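Local coordinates for protein GTPase HflX (Sulfolobus solfataricus P2, PDB 2QTF) that hydrolyses GTP, with magnesium as cofactor, and associates with the 50S ribosomal subunit, where it may act in protein synthesis or ribosome biogenesis, at residues L296-I302 against D329-A335; P180-G186 against S258-V264. All blocks are in the same frame, centred on the assembly; numbering follows the deposited sequence.

Contact 1. Residues L296-I302 against D329-A335; sequences LVTLNKI and DVIPISA
The amide oxygen of N300 accepts a hydrogen bond from the backbone of A335, with N300 OD1 3.0 Å from A335 N. The N-H lies in the amide plane and points at the oxygen almost straight, at 168°. A water that also donates to the S334 hydroxyl, itself hydrogen-bonded to D303, gives OD1 a second, weak bond. Chi1 of N300, -167°, turns CG away from the main-chain N and carries the amide across to the 333-335 backbone. The other end of the amide, ND2, bonds to the carbonyl of S190, so both ends fix its rotation. The I333 side chain passes at a slant beside the amide oxygen, with I333 CG1 3.4 Å from N300 OD1. I333 CD1 reaches on to T298, 3.9 Å from T298 CB. Before this point the two segments run as parallel strands. V297 N to D329 O and L299 N to I331 O are both 2.9 Å, and V297 and L299 return bonds through their carbonyls to I331 and I333. V297 and V330 lie side by side on one face, and T298 and I331 on the other. Past the strands, I302 CG2 rests on P332 CB at 3.8 Å. The strands and helix 309-323 form a right-handed beta-alpha-beta unit. Their C-terminal ends hold the NKxD motif and the loop with S334 and A335, consistent with the guanine-recognition site of P-loop GTPases.

Contact 2. Residues P180-G186 against S258-V264; sequences PSIGIVG and SDALILV
The carboxylate of D259 takes the backbone N-H of S181, with D259 OD2 2.9 Å from S181 N. The donor comes from the anti side, 24° out of the carboxylate plane. In return, the backbone N of D259 lies 2.9 Å from S181 O and also bonds to S181 OG. S181 O accepts from A260 N as well, so two neighbouring amides share this oxygen. With chi1 at 60°, the hydroxyl of S181 sits between its own N and carbonyl carbon, close over the CA of S258. Regular parallel pairing follows. G183 N bonds to A260 O, and I262 N reaches G183 O at 2.7 Å. V185 N then bonds to I262 O, and V264 N to V185 O. G183 brings no side chain, so CD2 of L261 lies over its backbone, 4.0 Å from G183 CA. On one face I182 CG2 meets I262 CG1 at 3.6 Å, and I184 CG2 meets V264 CG2 at 3.6 Å. Helix 192-200 covers this face through L195 and F196. On the other face V185 and L263 cross at about a right angle, with V185 CG2 3.9 Å from L263 CD1. G186 has a positive phi of 146°, a backbone conformation open mainly to glycine. These are central strands of the G-domain sheet, and G186 opens the P-loop, which probably holds the GTP phosphates.

Overall arrangement
From the N terminus the chain first builds a separate four-stranded parallel sheet and its helices. Strand 181-185 then follows and runs into the P-loop and helix 192-200. The chain then forms strands 218-223 and 226-232 and helix 245-253. Contact 2 closes this long excursion when 260-266 pairs beside 181-185. Helix 271-288 leads to strand 295-300, and contact 1 closes the shorter loop through helix 309-323. The contacts follow in series and neither nests in the other. They join where strands 260-266 and 295-300 are neighbours: T298 N lies 2.7 Å from L263 O, a probable hydrogen bond. Together they tie four parallel strands into one sheet, bringing the P-loop beside the probable guanine-binding loops.

Contact 1. Residues L296-I302 against D329-A335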
loop_
_atom_site.group_PDB
_atom_site.type_symbol
_atom_site.label_atom_id
_atom_site.label_comp_id
_atom_site.label_asym_id
_atom_site.label_seq_id
_atom_site.Cartn_x
_atom_site.Cartn_y
_atom_site.Cartn_z
ATOM N N LEU A 296 -9.602 -12.450 -10.787
ATOM C CA LEU A 296 -10.831 -12.661 -10.069
ATOM C C LEU A 296 -11.142 -11.339 -9.393
ATOM O O LEU A 296 -10.363 -10.881 -8.546
ATOM C CB LEU A 296 -10.580 -13.711 -8.964
ATOM C CG LEU A 296 -11.724 -13.978 -7.952
ATOM C CD1 LEU A 296 -13.073 -14.343 -8.633
ATOM C CD2 LEU A 296 -11.328 -15.157 -6.890
ATOM N N VAL A 297 -12.277 -10.728 -9.665
ATOM C CA VAL A 297 -12.577 -9.429 -9.096
ATOM C C VAL A 297 -13.441 -9.699 -7.893
ATOM O O VAL A 297 -14.454 -10.448 -7.981
ATOM C CB VAL A 297 -13.361 -8.442 -10.115
ATOM C CG1 VAL A 297 -13.650 -7.125 -9.405
ATOM C CG2 VAL A 297 -12.590 -8.285 -11.448
ATOM N N THR A 298 -13.065 -9.125 -6.738
ATOM C CA THR A 298 -13.920 -9.306 -5.602
ATOM C C THR A 298 -14.482 -7.943 -5.179
ATOM O O THR A 298 -13.747 -7.080 -4.716
ATOM C CB THR A 298 -13.214 -9.980 -4.384
ATOM O OG1 THR A 298 -12.159 -9.140 -3.925
ATOM C CG2 THR A 298 -12.640 -11.351 -4.731
ATOM N N LEU A 299 -15.783 -7.812 -5.306
ATOM C CA LEU A 299 -16.503 -6.667 -4.814
ATOM C C LEU A 299 -16.742 -6.804 -3.315
ATOM O O LEU A 299 -17.555 -7.607 -2.865
ATOM C CB LEU A 299 -17.837 -6.556 -5.634
ATOM C CG LEU A 299 -18.703 -5.355 -5.455
ATOM C CD1 LEU A 299 -17.739 -4.050 -5.699
ATOM C CD2 LEU A 299 -19.864 -5.467 -6.484
ATOM N N ASN A 300 -15.952 -6.057 -2.543
ATOM C CA ASN A 300 -15.818 -6.234 -1.123
ATOM C C ASN A 300 -16.636 -5.199 -0.324
ATOM O O ASN A 300 -17.172 -4.257 -0.937
ATOM C CB ASN A 300 -14.321 -6.097 -0.756
ATOM C CG ASN A 300 -14.011 -6.575 0.667
ATOM O OD1 ASN A 300 -14.618 -7.507 1.213
ATOM N ND2 ASN A 300 -13.081 -5.905 1.305
ATOM N N LYS A 301 -16.759 -5.456 0.987
ATOM C CA LYS A 301 -17.416 -4.609 2.008
ATOM C C LYS A 301 -18.907 -4.544 1.752
ATOM O O LYS A 301 -19.559 -3.536 2.111
ATOM C CB LYS A 301 -16.825 -3.185 1.979
ATOM C CG LYS A 301 -15.362 -3.133 2.187
ATOM C CD LYS A 301 -14.952 -1.646 2.476
ATOM C CE LYS A 301 -13.478 -1.581 2.616
ATOM N NZ LYS A 301 -12.997 -0.237 3.161
ATOM N N ILE A 302 -19.468 -5.612 1.161
ATOM C CA ILE A 302 -20.855 -5.617 0.738
ATOM C C ILE A 302 -21.834 -5.513 1.931
ATOM O O ILE A 302 -23.032 -5.215 1.714
ATOM C CB ILE A 302 -21.255 -6.885 -0.059
ATOM C CG1 ILE A 302 -21.241 -8.196 0.883
ATOM C CG2 ILE A 302 -20.489 -6.910 -1.455
ATOM C CD1 ILE A 302 -21.680 -9.520 0.137
ATOM N N ASP A 329 -13.691 -14.328 -12.786
ATOM C CA ASP A 329 -15.029 -14.168 -12.308
ATOM C C ASP A 329 -15.109 -12.906 -11.520
ATOM O O ASP A 329 -14.079 -12.280 -11.268
ATOM C CB ASP A 329 -15.373 -15.332 -11.345
ATOM C CG ASP A 329 -16.887 -15.668 -11.381
ATOM O OD1 ASP A 329 -17.663 -14.788 -11.836
ATOM O OD2 ASP A 329 -17.259 -16.792 -10.997
ATOM N N VAL A 330 -16.324 -12.531 -11.150
ATOM C CA VAL A 330 -16.632 -11.349 -10.347
ATOM C C VAL A 330 -17.559 -11.802 -9.226
ATOM O O VAL A 330 -18.673 -12.293 -9.548
ATOM C CB VAL A 330 -17.316 -10.204 -11.229
ATOM C CG1 VAL A 330 -17.530 -8.992 -10.390
ATOM C CG2 VAL A 330 -16.391 -9.741 -12.378
ATOM N N ILE A 331 -17.122 -11.717 -7.950
ATOM C CA ILE A 331 -17.947 -12.152 -6.790
ATOM C C ILE A 331 -18.094 -11.052 -5.738
ATOM O O ILE A 331 -17.199 -10.277 -5.535
ATOM C CB ILE A 331 -17.430 -13.484 -6.172
ATOM C CG1 ILE A 331 -15.980 -13.292 -5.677
ATOM C CG2 ILE A 331 -17.363 -14.518 -7.380
ATOM C CD1 ILE A 331 -15.278 -14.520 -4.993
ATOM N N PRO A 332 -19.226 -11.019 -5.055
ATOM C CA PRO A 332 -19.366 -10.134 -3.912
ATOM C C PRO A 332 -18.986 -10.845 -2.659
ATOM O O PRO A 332 -19.412 -12.043 -2.450
ATOM C CB PRO A 332 -20.890 -9.866 -3.886
ATOM C CG PRO A 332 -21.494 -11.261 -4.449
ATOM C CD PRO A 332 -20.466 -11.788 -5.391
ATOM N N ILE A 333 -18.239 -10.171 -1.805
ATOM C CA ILE A 333 -17.902 -10.764 -0.524
ATOM C C ILE A 333 -17.935 -9.702 0.545
ATOM O O ILE A 333 -17.946 -8.481 0.243
ATOM C CB ILE A 333 -16.418 -11.320 -0.506
ATOM C CG1 ILE A 333 -15.431 -10.132 -0.769
ATOM C CG2 ILE A 333 -16.287 -12.477 -1.542
ATOM C CD1 ILE A 333 -13.899 -10.527 -0.612
ATOM N N SER A 334 -17.873 -10.124 1.797
ATOM C CA SER A 334 -17.515 -9.202 2.887
ATOM C C SER A 334 -16.407 -9.868 3.689
ATOM O O SER A 334 -16.654 -10.839 4.410
ATOM C CB SER A 334 -18.668 -8.835 3.775
ATOM O OG SER A 334 -18.064 -8.169 4.885
ATOM N N ALA A 335 -15.176 -9.435 3.484
ATOM C CA ALA A 335 -14.029 -10.031 4.206
ATOM C C ALA A 335 -14.183 -9.801 5.686
ATOM O O ALA A 335 -13.862 -10.702 6.420
ATOM C CB ALA A 335 -12.653 -9.519 3.694
HETATM O O HOH W 1 -15.380 -6.351 4.304
#

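Contact 2. Residues P180-G186 against S258-V264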
loop_
_atom_site.group_PDB
_atom_site.type_symbol
_atom_site.label_atom_id
_atom_site.label_comp_id
_atom_site.label_asym_id
_atom_site.label_seq_id
_atom_site.Cartn_x
_atom_site.Cartn_y
_atom_site.Cartn_z
ATOM N N PRO A 180 0.782 -22.495 -7.739
ATOM C CA PRO A 180 0.325 -21.205 -8.290
ATOM C C PRO A 180 0.383 -20.010 -7.308
ATOM O O PRO A 180 0.154 -20.192 -6.126
ATOM C CB PRO A 180 -1.095 -21.516 -8.719
ATOM C CG PRO A 180 -1.553 -22.574 -7.807
ATOM C CD PRO A 180 -0.339 -23.450 -7.608
ATOM N N SER A 181 0.758 -18.811 -7.779
ATOM C CA SER A 181 0.780 -17.643 -6.937
ATOM C C SER A 181 -0.339 -16.682 -7.341
ATOM O O SER A 181 -0.580 -16.444 -8.505
ATOM C CB SER A 181 2.149 -16.945 -6.941
ATOM O OG SER A 181 2.320 -16.600 -8.278
ATOM N N ILE A 182 -1.087 -16.203 -6.344
ATOM C CA ILE A 182 -2.227 -15.358 -6.625
ATOM C C ILE A 182 -1.955 -14.060 -5.872
ATOM O O ILE A 182 -1.849 -14.060 -4.665
ATOM C CB ILE A 182 -3.519 -16.013 -6.192
ATOM C CG1 ILE A 182 -3.684 -17.329 -7.018
ATOM C CG2 ILE A 182 -4.741 -15.094 -6.495
ATOM C CD1 ILE A 182 -5.082 -17.983 -6.863
ATOM N N GLY A 183 -1.780 -12.987 -6.630
ATOM C CA GLY A 183 -1.500 -11.674 -6.043
ATOM C C GLY A 183 -2.807 -10.892 -5.789
ATOM O O GLY A 183 -3.723 -10.886 -6.598
ATOM N N ILE A 184 -2.892 -10.229 -4.638
ATOM C CA ILE A 184 -4.045 -9.406 -4.309
ATOM C C ILE A 184 -3.657 -7.967 -4.591
ATOM O O ILE A 184 -2.680 -7.422 -3.945
ATOM C CB ILE A 184 -4.348 -9.559 -2.791
ATOM C CG1 ILE A 184 -4.830 -11.045 -2.559
ATOM C CG2 ILE A 184 -5.571 -8.594 -2.301
ATOM C CD1 ILE A 184 -4.874 -11.497 -1.091
ATOM N N VAL A 185 -4.447 -7.318 -5.459
ATOM C CA VAL A 185 -4.245 -5.916 -5.826
ATOM C C VAL A 185 -5.522 -5.114 -5.633
ATOM O O VAL A 185 -6.620 -5.671 -5.394
ATOM C CB VAL A 185 -3.795 -5.781 -7.303
ATOM C CG1 VAL A 185 -2.447 -6.492 -7.441
ATOM C CG2 VAL A 185 -4.882 -6.455 -8.251
ATOM N N GLY A 186 -5.368 -3.796 -5.686
ATOM C CA GLY A 186 -6.512 -2.914 -5.494
ATOM C C GLY A 186 -6.117 -1.627 -4.787
ATOM O O GLY A 186 -5.064 -1.576 -4.124
ATOM N N SER A 258 3.000 -13.005 -10.430
ATOM C CA SER A 258 1.978 -13.888 -9.902
ATOM C C SER A 258 1.263 -14.527 -11.120
ATOM O O SER A 258 1.190 -13.920 -12.202
ATOM C CB SER A 258 1.039 -13.081 -8.946
ATOM O OG SER A 258 1.796 -12.775 -7.752
ATOM N N ASP A 259 0.741 -15.745 -10.972
ATOM C CA ASP A 259 0.049 -16.472 -12.060
ATOM C C ASP A 259 -1.317 -15.911 -12.320
ATOM O O ASP A 259 -1.884 -15.956 -13.439
ATOM C CB ASP A 259 -0.073 -17.964 -11.602
ATOM C CG ASP A 259 1.246 -18.571 -11.523
ATOM O OD1 ASP A 259 2.010 -18.368 -12.457
ATOM O OD2 ASP A 259 1.621 -19.149 -10.523
ATOM N N ALA A 260 -1.919 -15.352 -11.273
ATOM C CA ALA A 260 -3.249 -14.687 -11.401
ATOM C C ALA A 260 -3.380 -13.593 -10.347
ATOM O O ALA A 260 -2.544 -13.545 -9.470
ATOM C CB ALA A 260 -4.426 -15.753 -11.158
ATOM N N LEU A 261 -4.456 -12.800 -10.397
ATOM C CA LEU A 261 -4.624 -11.715 -9.399
ATOM C C LEU A 261 -6.045 -11.729 -8.928
ATOM O O LEU A 261 -7.013 -12.109 -9.692
ATOM C CB LEU A 261 -4.408 -10.334 -10.082
ATOM C CG LEU A 261 -3.038 -10.033 -10.683
ATOM C CD1 LEU A 261 -3.052 -8.659 -11.456
ATOM C CD2 LEU A 261 -1.894 -10.168 -9.698
ATOM N N ILE A 262 -6.194 -11.260 -7.717
ATOM C CA ILE A 262 -7.513 -10.937 -7.181
ATOM C C ILE A 262 -7.526 -9.431 -7.088
ATOM O O ILE A 262 -6.701 -8.887 -6.378
ATOM C CB ILE A 262 -7.709 -11.522 -5.754
ATOM C CG1 ILE A 262 -7.691 -13.107 -5.836
ATOM C CG2 ILE A 262 -8.950 -10.863 -5.018
ATOM C CD1 ILE A 262 -7.622 -13.862 -4.400
ATOM N N LEU A 263 -8.507 -8.787 -7.766
ATOM C CA LEU A 263 -8.701 -7.348 -7.705
ATOM C C LEU A 263 -9.825 -7.009 -6.803
ATOM O O LEU A 263 -10.987 -7.420 -6.986
ATOM C CB LEU A 263 -9.016 -6.744 -9.088
ATOM C CG LEU A 263 -9.360 -5.256 -9.143
ATOM C CD1 LEU A 263 -8.121 -4.373 -8.823
ATOM C CD2 LEU A 263 -9.823 -4.929 -10.658
ATOM N N VAL A 264 -9.472 -6.255 -5.800
ATOM C CA VAL A 264 -10.398 -5.952 -4.715
ATOM C C VAL A 264 -10.991 -4.571 -4.953
ATOM O O VAL A 264 -10.238 -3.606 -5.237
ATOM C CB VAL A 264 -9.745 -6.023 -3.287
ATOM C CG1 VAL A 264 -10.769 -5.948 -2.188
ATOM C CG2 VAL A 264 -8.884 -7.315 -3.044
#